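Local coordinates for protein pseudoaglycone deacetylase Dbv21 (Actinoplanes teichomyceticus, PDB 3DFI) that probably removes an acetyl group from the pseudoaglycone of the lipoglycopeptide antibiotic A40926, and binds a zinc ion, at residues W63-T68 with Y226-S231; L83-A88 with R216-Q221. One frame throughout, in Å; residues are numbered along the deposited sequence.

Contact 1: W63-T68 with Y226-S231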
loop_
_atom_site.group_PDB
_atom_site.type_symbol
_atom_site.label_atom_id
_atom_site.label_comp_id
_atom_site.label_asym_id
_atom_site.label_seq_id
_atom_site.Cartn_x
_atom_site.Cartn_y
_atom_site.Cartn_z
ATOM N N TRP A 63 -19.536 2.541 1.771
ATOM C CA TRP A 63 -18.936 1.238 1.505
ATOM C C TRP A 63 -19.998 0.126 1.456
ATOM O O TRP A 63 -19.692 -1.012 1.108
ATOM C CB TRP A 63 -17.891 0.915 2.555
ATOM C CG TRP A 63 -16.730 1.862 2.556
ATOM C CD1 TRP A 63 -16.296 2.640 1.516
ATOM C CD2 TRP A 63 -15.835 2.106 3.642
ATOM N NE1 TRP A 63 -15.197 3.370 1.899
ATOM C CE2 TRP A 63 -14.886 3.052 3.196
ATOM C CE3 TRP A 63 -15.733 1.609 4.940
ATOM C CZ2 TRP A 63 -13.868 3.525 4.010
ATOM C CZ3 TRP A 63 -14.701 2.084 5.751
ATOM C CH2 TRP A 63 -13.796 3.031 5.283
ATOM N N GLY A 64 -21.236 0.461 1.795
ATOM C CA GLY A 64 -22.329 -0.507 1.753
ATOM C C GLY A 64 -22.540 -1.269 3.050
ATOM O O GLY A 64 -23.211 -2.311 3.053
ATOM N N LEU A 65 -21.988 -0.729 4.142
ATOM C CA LEU A 65 -22.063 -1.336 5.481
ATOM C C LEU A 65 -23.196 -0.734 6.315
ATOM O O LEU A 65 -23.504 0.446 6.182
ATOM C CB LEU A 65 -20.723 -1.173 6.238
ATOM C CG LEU A 65 -19.440 -1.658 5.546
ATOM C CD1 LEU A 65 -18.222 -1.372 6.395
ATOM C CD2 LEU A 65 -19.522 -3.150 5.216
ATOM N N SER A 66 -23.819 -1.556 7.156
ATOM C CA SER A 66 -24.972 -1.155 8.002
ATOM C C SER A 66 -24.439 -0.720 9.393
ATOM O O SER A 66 -23.342 -1.127 9.763
ATOM C CB SER A 66 -25.939 -2.309 8.128
ATOM N N PRO A 67 -25.196 0.108 10.156
ATOM C CA PRO A 67 -24.729 0.627 11.467
ATOM C C PRO A 67 -24.121 -0.379 12.461
ATOM O O PRO A 67 -23.177 -0.024 13.154
ATOM C CB PRO A 67 -25.997 1.256 12.074
ATOM C CG PRO A 67 -26.784 1.665 10.892
ATOM C CD PRO A 67 -26.544 0.626 9.828
ATOM N N THR A 68 -24.643 -1.600 12.547
ATOM C CA THR A 68 -24.132 -2.576 13.517
ATOM C C THR A 68 -22.927 -3.391 13.030
ATOM O O THR A 68 -22.393 -4.208 13.787
ATOM C CB THR A 68 -25.196 -3.565 13.988
ATOM O OG1 THR A 68 -25.661 -4.334 12.867
ATOM C CG2 THR A 68 -26.388 -2.841 14.661
ATOM N N TYR A 226 -11.362 -6.399 -1.915
ATOM C CA TYR A 226 -11.593 -5.149 -1.178
ATOM C C TYR A 226 -12.871 -4.459 -1.664
ATOM O O TYR A 226 -12.824 -3.333 -2.168
ATOM C CB TYR A 226 -10.421 -4.201 -1.349
ATOM C CG TYR A 226 -9.113 -4.722 -0.843
ATOM C CD1 TYR A 226 -8.815 -4.713 0.519
ATOM C CD2 TYR A 226 -8.145 -5.196 -1.731
ATOM C CE1 TYR A 226 -7.568 -5.188 1.007
ATOM C CE2 TYR A 226 -6.889 -5.663 -1.260
ATOM C CZ TYR A 226 -6.609 -5.656 0.110
ATOM O OH TYR A 226 -5.372 -6.109 0.584
ATOM N N ALA A 227 -14.004 -5.111 -1.439
ATOM C CA ALA A 227 -15.267 -4.745 -2.083
ATOM C C ALA A 227 -15.776 -3.441 -1.507
ATOM O O ALA A 227 -16.511 -2.690 -2.148
ATOM C CB ALA A 227 -16.281 -5.832 -1.825
ATOM N N THR A 228 -15.447 -3.240 -0.241
ATOM C CA THR A 228 -15.776 -2.031 0.489
ATOM C C THR A 228 -15.185 -0.785 -0.232
ATOM O O THR A 228 -15.912 0.149 -0.551
ATOM C CB THR A 228 -15.270 -2.219 1.952
ATOM O OG1 THR A 228 -16.098 -1.518 2.875
ATOM C CG2 THR A 228 -13.835 -1.900 2.115
ATOM N N GLN A 229 -13.880 -0.832 -0.522
ATOM C CA GLN A 229 -13.137 0.232 -1.187
ATOM C C GLN A 229 -13.470 0.308 -2.672
ATOM O O GLN A 229 -13.671 1.405 -3.219
ATOM C CB GLN A 229 -11.621 0.043 -0.997
ATOM C CG GLN A 229 -11.160 0.040 0.475
ATOM C CD GLN A 229 -11.853 1.095 1.327
ATOM O OE1 GLN A 229 -12.741 0.775 2.128
ATOM N NE2 GLN A 229 -11.483 2.359 1.135
ATOM N N LEU A 230 -13.547 -0.846 -3.332
ATOM C CA LEU A 230 -13.966 -0.854 -4.742
ATOM C C LEU A 230 -15.389 -0.400 -4.980
ATOM O O LEU A 230 -15.758 -0.081 -6.124
ATOM C CB LEU A 230 -13.663 -2.188 -5.436
ATOM C CG LEU A 230 -12.218 -2.218 -6.001
ATOM C CD1 LEU A 230 -11.141 -1.940 -4.943
ATOM C CD2 LEU A 230 -11.922 -3.524 -6.719
ATOM N N SER A 231 -16.199 -0.317 -3.923
ATOM C CA SER A 231 -17.534 0.248 -4.138
ATOM C C SER A 231 -17.455 1.756 -4.501
ATOM O O SER A 231 -18.394 2.309 -5.083
ATOM C CB SER A 231 -18.521 -0.067 -2.998
ATOM O OG SER A 231 -18.316 0.753 -1.881
#
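W63 presses its indole against the first turn of helix 227-233, and the contact is a clear case of a single tryptophan carrying nearly all of one side of an interface. The dense part lies between W63, T228 and Q229. The carboxamide of Q229 has its plane turned 75° from the ring, and OE1 of Q229 lies over one face, offset toward the rim, 3.3 Å from CE2 of W63. In Q229 the bond leaving CA heads away from segment 63-68, and a bend at chi2 (-41°) brings the amide back to the ring. T228 packs closer to the root of the tryptophan: OG1 of T228 is 3.0 Å from CB of W63, and this buried hydroxyl has no hydrogen-bonding partner in the model. OG of S231 is closest to CA of W63 (3.5 Å) and stands at the ring edge; its hydroxyl hydrogen-bonds to O of R62, though O of T228 is also within reach of the same proton. The loose side is L65, after the Schellman turn at G64, which offers just CD1, 4.1 Å from OG1 of T228. The Q229 side chain also touches D18 and lies about 7 Å from that of the zinc ligand H16, placing the contact beside the metal site. R75 of helix 71-86 touches both W63 and Q229, so the end of helix 54-63 meets helix 227-233 alongside helix 71-86.

Contact 2: L83-A88 with R216-Q221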
loop_
_atom_site.group_PDB
_atom_site.type_symbol
_atom_site.label_atom_id
_atom_site.label_comp_id
_atom_site.label_asym_id
_atom_site.label_seq_id
_atom_site.Cartn_x
_atom_site.Cartn_y
_atom_site.Cartn_z
ATOM N N LEU A 83 -4.698 -10.960 0.162
ATOM C CA LEU A 83 -3.272 -11.319 0.268
ATOM C C LEU A 83 -3.043 -12.831 0.099
ATOM O O LEU A 83 -2.084 -13.257 -0.572
ATOM C CB LEU A 83 -2.675 -10.771 1.574
ATOM C CG LEU A 83 -2.579 -9.242 1.638
ATOM C CD1 LEU A 83 -2.204 -8.744 3.024
ATOM C CD2 LEU A 83 -1.602 -8.706 0.604
ATOM N N ASP A 84 -3.919 -13.634 0.708
ATOM C CA ASP A 84 -3.976 -15.082 0.466
ATOM C C ASP A 84 -3.981 -15.480 -1.016
ATOM O O ASP A 84 -3.361 -16.480 -1.383
ATOM C CB ASP A 84 -5.215 -15.695 1.133
ATOM C CG ASP A 84 -5.030 -15.926 2.615
ATOM O OD1 ASP A 84 -3.986 -15.516 3.177
ATOM O OD2 ASP A 84 -5.938 -16.517 3.233
ATOM N N GLN A 85 -4.689 -14.721 -1.855
ATOM C CA GLN A 85 -4.718 -15.000 -3.301
ATOM C C GLN A 85 -3.372 -14.691 -3.997
ATOM O O GLN A 85 -3.045 -15.287 -5.036
ATOM C CB GLN A 85 -5.890 -14.275 -3.997
ATOM C CG GLN A 85 -6.522 -15.053 -5.229
ATOM C CD GLN A 85 -5.732 -14.864 -6.546
ATOM O OE1 GLN A 85 -5.027 -13.861 -6.721
ATOM N NE2 GLN A 85 -5.863 -15.819 -7.471
ATOM N N LEU A 86 -2.594 -13.775 -3.414
ATOM C CA LEU A 86 -1.272 -13.440 -3.942
ATOM C C LEU A 86 -0.161 -14.309 -3.346
ATOM O O LEU A 86 1.017 -14.197 -3.739
ATOM C CB LEU A 86 -0.955 -11.968 -3.685
ATOM C CG LEU A 86 -1.835 -10.873 -4.288
ATOM C CD1 LEU A 86 -1.244 -9.522 -3.919
ATOM C CD2 LEU A 86 -1.955 -11.023 -5.808
ATOM N N GLY A 87 -0.555 -15.165 -2.403
ATOM C CA GLY A 87 0.356 -15.964 -1.606
ATOM C C GLY A 87 1.206 -15.157 -0.640
ATOM O O GLY A 87 2.292 -15.581 -0.285
ATOM N N ALA A 88 0.728 -13.987 -0.226
ATOM C CA ALA A 88 1.492 -13.110 0.667
ATOM C C ALA A 88 0.991 -13.241 2.098
ATOM O O ALA A 88 -0.210 -13.409 2.319
ATOM C CB ALA A 88 1.382 -11.674 0.208
ATOM N N ARG A 216 -0.447 -10.481 -13.226
ATOM C CA ARG A 216 -1.464 -9.440 -13.440
ATOM C C ARG A 216 -2.870 -9.974 -13.152
ATOM O O ARG A 216 -3.683 -9.294 -12.524
ATOM C CB ARG A 216 -1.374 -8.887 -14.867
ATOM C CG ARG A 216 -2.542 -8.014 -15.317
ATOM C CD ARG A 216 -2.637 -8.046 -16.831
ATOM N NE ARG A 216 -3.906 -7.563 -17.379
ATOM C CZ ARG A 216 -5.080 -8.193 -17.310
ATOM N NH1 ARG A 216 -6.144 -7.639 -17.876
ATOM N NH2 ARG A 216 -5.213 -9.354 -16.667
ATOM N N THR A 217 -3.147 -11.186 -13.625
ATOM C CA THR A 217 -4.414 -11.872 -13.347
ATOM C C THR A 217 -4.604 -12.043 -11.832
ATOM O O THR A 217 -5.681 -11.741 -11.288
ATOM C CB THR A 217 -4.511 -13.208 -14.147
ATOM O OG1 THR A 217 -4.632 -12.903 -15.539
ATOM C CG2 THR A 217 -5.721 -14.042 -13.747
ATOM N N ARG A 218 -3.555 -12.480 -11.142
ATOM C CA ARG A 218 -3.634 -12.619 -9.687
ATOM C C ARG A 218 -3.841 -11.284 -8.962
ATOM O O ARG A 218 -4.596 -11.225 -7.988
ATOM C CB ARG A 218 -2.422 -13.351 -9.132
ATOM C CG ARG A 218 -2.381 -14.824 -9.541
ATOM C CD ARG A 218 -1.062 -15.426 -9.099
ATOM N NE ARG A 218 -1.107 -15.757 -7.680
ATOM C CZ ARG A 218 -0.054 -15.964 -6.911
ATOM N NH1 ARG A 218 -0.239 -16.275 -5.643
ATOM N NH2 ARG A 218 1.173 -15.850 -7.397
ATOM N N LYS A 219 -3.187 -10.220 -9.437
ATOM C CA LYS A 219 -3.415 -8.877 -8.868
ATOM C C LYS A 219 -4.910 -8.471 -8.960
ATOM O O LYS A 219 -5.498 -8.042 -7.969
ATOM C CB LYS A 219 -2.565 -7.835 -9.591
ATOM C CG LYS A 219 -2.769 -6.418 -9.068
ATOM C CD LYS A 219 -2.091 -5.344 -9.936
ATOM C CE LYS A 219 -2.263 -3.979 -9.280
ATOM N NZ LYS A 219 -1.317 -2.920 -9.767
ATOM N N PHE A 220 -5.488 -8.570 -10.158
ATOM C CA PHE A 220 -6.836 -8.067 -10.411
ATOM C C PHE A 220 -7.862 -8.885 -9.601
ATOM O O PHE A 220 -8.809 -8.335 -9.029
ATOM C CB PHE A 220 -7.151 -8.072 -11.919
ATOM C CG PHE A 220 -6.500 -6.935 -12.715
ATOM C CD1 PHE A 220 -6.915 -6.669 -14.027
ATOM C CD2 PHE A 220 -5.501 -6.145 -12.179
ATOM C CE1 PHE A 220 -6.331 -5.639 -14.773
ATOM C CE2 PHE A 220 -4.892 -5.112 -12.926
ATOM C CZ PHE A 220 -5.302 -4.858 -14.206
ATOM N N GLN A 221 -7.630 -10.188 -9.502
ATOM C CA GLN A 221 -8.483 -11.060 -8.698
ATOM C C GLN A 221 -8.409 -10.719 -7.212
ATOM O O GLN A 221 -9.430 -10.634 -6.539
ATOM C CB GLN A 221 -8.153 -12.540 -8.969
ATOM C CG GLN A 221 -9.140 -13.529 -8.353
ATOM C CD GLN A 221 -10.529 -13.500 -8.996
ATOM O OE1 GLN A 221 -10.673 -13.333 -10.215
ATOM N NE2 GLN A 221 -11.560 -13.690 -8.171
#
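R218 extends from its helix with CD anti to CA and then bends at chi3 (80°), a turn that brings its guanidinium to the backbone of Q85 and L86. The target is the C-terminal end of helix 71-86, closed by a Schellman motif in which G87 takes a positive phi, and the contact is an instructive case of an arginine donating to a backbone carbonyl at a helix C-terminus. NH1 of R218 donates to O of Q85 at 3.0 Å. The bond is bent, 143° at the hydrogen, and its donor is tilted 32° from the carbonyl plane. NE of R218 adds a weak bond to the same oxygen of Q85 at 3.3 Å, so one carbonyl receives two N-H groups of one guanidinium. The helix dipole, whose negative end lies here, would probably favour the cation. A salt bridge from NH2 of R218 to E32 engages a further nitrogen of the group, linking helix 19-33 to the arrangement.

Away from the guanidinium the packing is closer to nonpolar. L86 lays CD2 against the backbone of helix 213-223, 3.4 Å from O of R218, while the same methyl of L86 is 4.1 Å from CB of R218. The side chain of Q85 lies obliquely across the aliphatic part of R218 and crosses Q221 at about a right angle, near the CB and CG of the latter. The bond leaving CA of K219 heads away from segment 83-88, and its ammonium forms a salt bridge with E259. At the turn itself, NH1 of R218 passes 3.4 Å from N of G87, two donors close together without a bond between them.

In the fold
The two contacts make separate pairings: contact 1 joins the end of helix 54-63 and the loop after it to helix 227-233, and contact 2 joins the end of helix 71-86 to helix 213-223. The later partners, 213-223 and 227-233, are consecutive helices. Their order is 63-68, 83-88, 216-221, 226-231, so the pair 83-88/216-221 falls within the span bridged by contact 1. The centres lie 21 Å apart, although the nearest atoms come within about 4 Å. Helix 71-86 is common ground, its end forming contact 2 and its R75 backing contact 1. Contact 1 is nearer the metal, with the Q229 side chain about 7 Å from the zinc ion, whereas contact 2 packs helix against helix.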